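Local atomic coordinates of B-cell lymphoma 3 protein (Homo sapiens, PDB entry 1K1A), a protein that regulates transcription of NF-kappa-B target genes, binding p50 or p52 homodimers through its ankyrin repeat domain and acting as a coactivator in the nucleus. Residues H14-Q19 against P23-L28. Residues are numbered along the deposited sequence; the frame is centred on the assembly and turned at random.
Sequences HIAVVQ and PAVHRL
The methyl group of Ala16 sits among three side chains of the facing helix, those of Ala24, Val25 and Leu28. Its closest neighbour is one branch of Val25, with CB of Ala16 3.8 Å from CG2 of Val25, and Leu28 reaches it almost as closely, CD1 of Leu28 lying 3.9 Å from CB of Ala16. Ala24 meets it methyl to methyl, CB of Ala24 lying 4.1 Å from CB of Ala16. The same Val25 branch also touches Val17, whose CG2 is 4.1 Å from CG2 of Val25. In Val25 the other branch, CG1, is anti to the backbone N (chi1 169°), which leaves CG2 beside that nitrogen and directed at the opposing helix. No hydrogen bond crosses between the segments; methyl contacts carry the packing, and CG2 of Val25 also lies 4.0 Å from backbone C of Ala16. The axes of the two short segments approach to 8.8 Å at 156°, close to antiparallel, a spacing consistent with Ala16 and Ala24 facing each other. Val17 also packs on Leu52 and Ala53 of helix 49-55 and on Val61 of helix 59-67, while Val25 rests on Leu64. The arrangement is the antiparallel helix pair of an ankyrin repeat, here the first of seven.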
loop_
_atom_site.group_PDB
_atom_site.type_symbol
_atom_site.label_atom_id
_atom_site.label_comp_id
_atom_site.label_asym_id
_atom_site.label_seq_id
_atom_site.Cartn_x
_atom_site.Cartn_y
_atom_site.Cartn_z
ATOM N N HIS A 14 22.805 -11.121 4.814
ATOM C CA HIS A 14 21.465 -11.645 4.583
ATOM C C HIS A 14 21.141 -12.682 5.647
ATOM O O HIS A 14 20.066 -12.661 6.234
ATOM C CB HIS A 14 21.350 -12.268 3.190
ATOM C CG HIS A 14 21.474 -11.275 2.075
ATOM N ND1 HIS A 14 20.395 -10.859 1.323
ATOM C CD2 HIS A 14 22.550 -10.621 1.582
ATOM C CE1 HIS A 14 20.799 -9.984 0.421
ATOM N NE2 HIS A 14 22.104 -9.829 0.549
ATOM N N ILE A 15 22.089 -13.581 5.892
ATOM C CA ILE A 15 21.919 -14.643 6.888
ATOM C C ILE A 15 21.706 -14.094 8.297
ATOM O O ILE A 15 20.800 -14.531 9.008
ATOM C CB ILE A 15 23.141 -15.574 6.884
ATOM C CG1 ILE A 15 23.345 -16.206 5.509
ATOM C CG2 ILE A 15 23.024 -16.616 7.986
ATOM C CD1 ILE A 15 22.194 -17.046 5.029
ATOM N N ALA A 16 22.544 -13.141 8.697
ATOM C CA ALA A 16 22.440 -12.526 10.016
ATOM C C ALA A 16 21.049 -11.935 10.237
ATOM O O ALA A 16 20.509 -11.989 11.344
ATOM C CB ALA A 16 23.515 -11.447 10.200
ATOM N N VAL A 17 20.458 -11.392 9.171
ATOM C CA VAL A 17 19.138 -10.783 9.272
ATOM C C VAL A 17 18.055 -11.821 9.489
ATOM O O VAL A 17 17.267 -11.714 10.420
ATOM C CB VAL A 17 18.795 -9.937 8.034
ATOM C CG1 VAL A 17 17.319 -9.525 8.069
ATOM C CG2 VAL A 17 19.677 -8.724 7.980
ATOM N N VAL A 18 18.036 -12.839 8.639
ATOM C CA VAL A 18 17.040 -13.896 8.718
ATOM C C VAL A 18 17.118 -14.683 10.041
ATOM O O VAL A 18 16.088 -15.126 10.570
ATOM C CB VAL A 18 17.153 -14.832 7.507
ATOM C CG1 VAL A 18 16.393 -16.135 7.729
ATOM C CG2 VAL A 18 16.649 -14.123 6.265
ATOM N N GLN A 19 18.323 -14.792 10.598
ATOM C CA GLN A 19 18.524 -15.503 11.870
ATOM C C GLN A 19 18.215 -14.630 13.083
ATOM O O GLN A 19 18.322 -15.077 14.239
ATOM C CB GLN A 19 19.948 -16.064 11.957
ATOM C CG GLN A 19 20.246 -17.114 10.893
ATOM C CD GLN A 19 21.606 -17.774 11.080
ATOM O OE1 GLN A 19 22.467 -17.250 11.780
ATOM N NE2 GLN A 19 21.792 -18.926 10.456
ATOM N N PRO A 23 23.200 -8.264 16.975
ATOM C CA PRO A 23 24.630 -8.036 17.219
ATOM C C PRO A 23 25.498 -8.387 16.004
ATOM O O PRO A 23 26.421 -7.629 15.688
ATOM C CB PRO A 23 24.942 -8.978 18.394
ATOM C CG PRO A 23 23.643 -9.140 19.097
ATOM C CD PRO A 23 22.589 -9.116 18.006
ATOM N N ALA A 24 25.213 -9.505 15.336
ATOM C CA ALA A 24 25.982 -9.893 14.149
ATOM C C ALA A 24 25.763 -8.893 13.012
ATOM O O ALA A 24 26.703 -8.544 12.281
ATOM C CB ALA A 24 25.630 -11.310 13.700
ATOM N N VAL A 25 24.530 -8.417 12.884
ATOM C CA VAL A 25 24.202 -7.429 11.861
ATOM C C VAL A 25 25.031 -6.174 12.068
ATOM O O VAL A 25 25.637 -5.654 11.128
ATOM C CB VAL A 25 22.714 -7.065 11.896
ATOM C CG1 VAL A 25 22.429 -5.840 11.013
ATOM C CG2 VAL A 25 21.883 -8.261 11.457
ATOM N N HIS A 26 25.062 -5.693 13.306
ATOM C CA HIS A 26 25.833 -4.510 13.645
ATOM C C HIS A 26 27.306 -4.709 13.279
ATOM O O HIS A 26 27.921 -3.862 12.625
ATOM C CB HIS A 26 25.693 -4.209 15.137
ATOM C CG HIS A 26 26.004 -2.792 15.504
ATOM N ND1 HIS A 26 25.036 -1.812 15.568
ATOM C CD2 HIS A 26 27.169 -2.194 15.853
ATOM C CE1 HIS A 26 25.593 -0.668 15.924
ATOM N NE2 HIS A 26 26.887 -0.873 16.107
ATOM N N ARG A 27 27.871 -5.832 13.704
ATOM C CA ARG A 27 29.271 -6.126 13.413
ATOM C C ARG A 27 29.544 -6.102 11.907
ATOM O O ARG A 27 30.507 -5.472 11.444
ATOM C CB ARG A 27 29.657 -7.482 14.007
ATOM C CG ARG A 27 30.878 -8.136 13.367
ATOM C CD ARG A 27 31.388 -9.372 14.128
ATOM N NE ARG A 27 30.895 -10.662 13.622
ATOM C CZ ARG A 27 29.704 -10.877 13.057
ATOM N NH1 ARG A 27 29.381 -12.098 12.652
ATOM N NH2 ARG A 27 28.838 -9.887 12.893
ATOM N N LEU A 28 28.680 -6.768 11.150
ATOM C CA LEU A 28 28.804 -6.839 9.697
ATOM C C LEU A 28 28.610 -5.483 9.004
ATOM O O LEU A 28 29.261 -5.189 7.995
ATOM C CB LEU A 28 27.809 -7.854 9.137
ATOM C CG LEU A 28 28.177 -9.318 9.348
ATOM C CD1 LEU A 28 27.013 -10.213 8.960
ATOM C CD2 LEU A 28 29.410 -9.666 8.535
#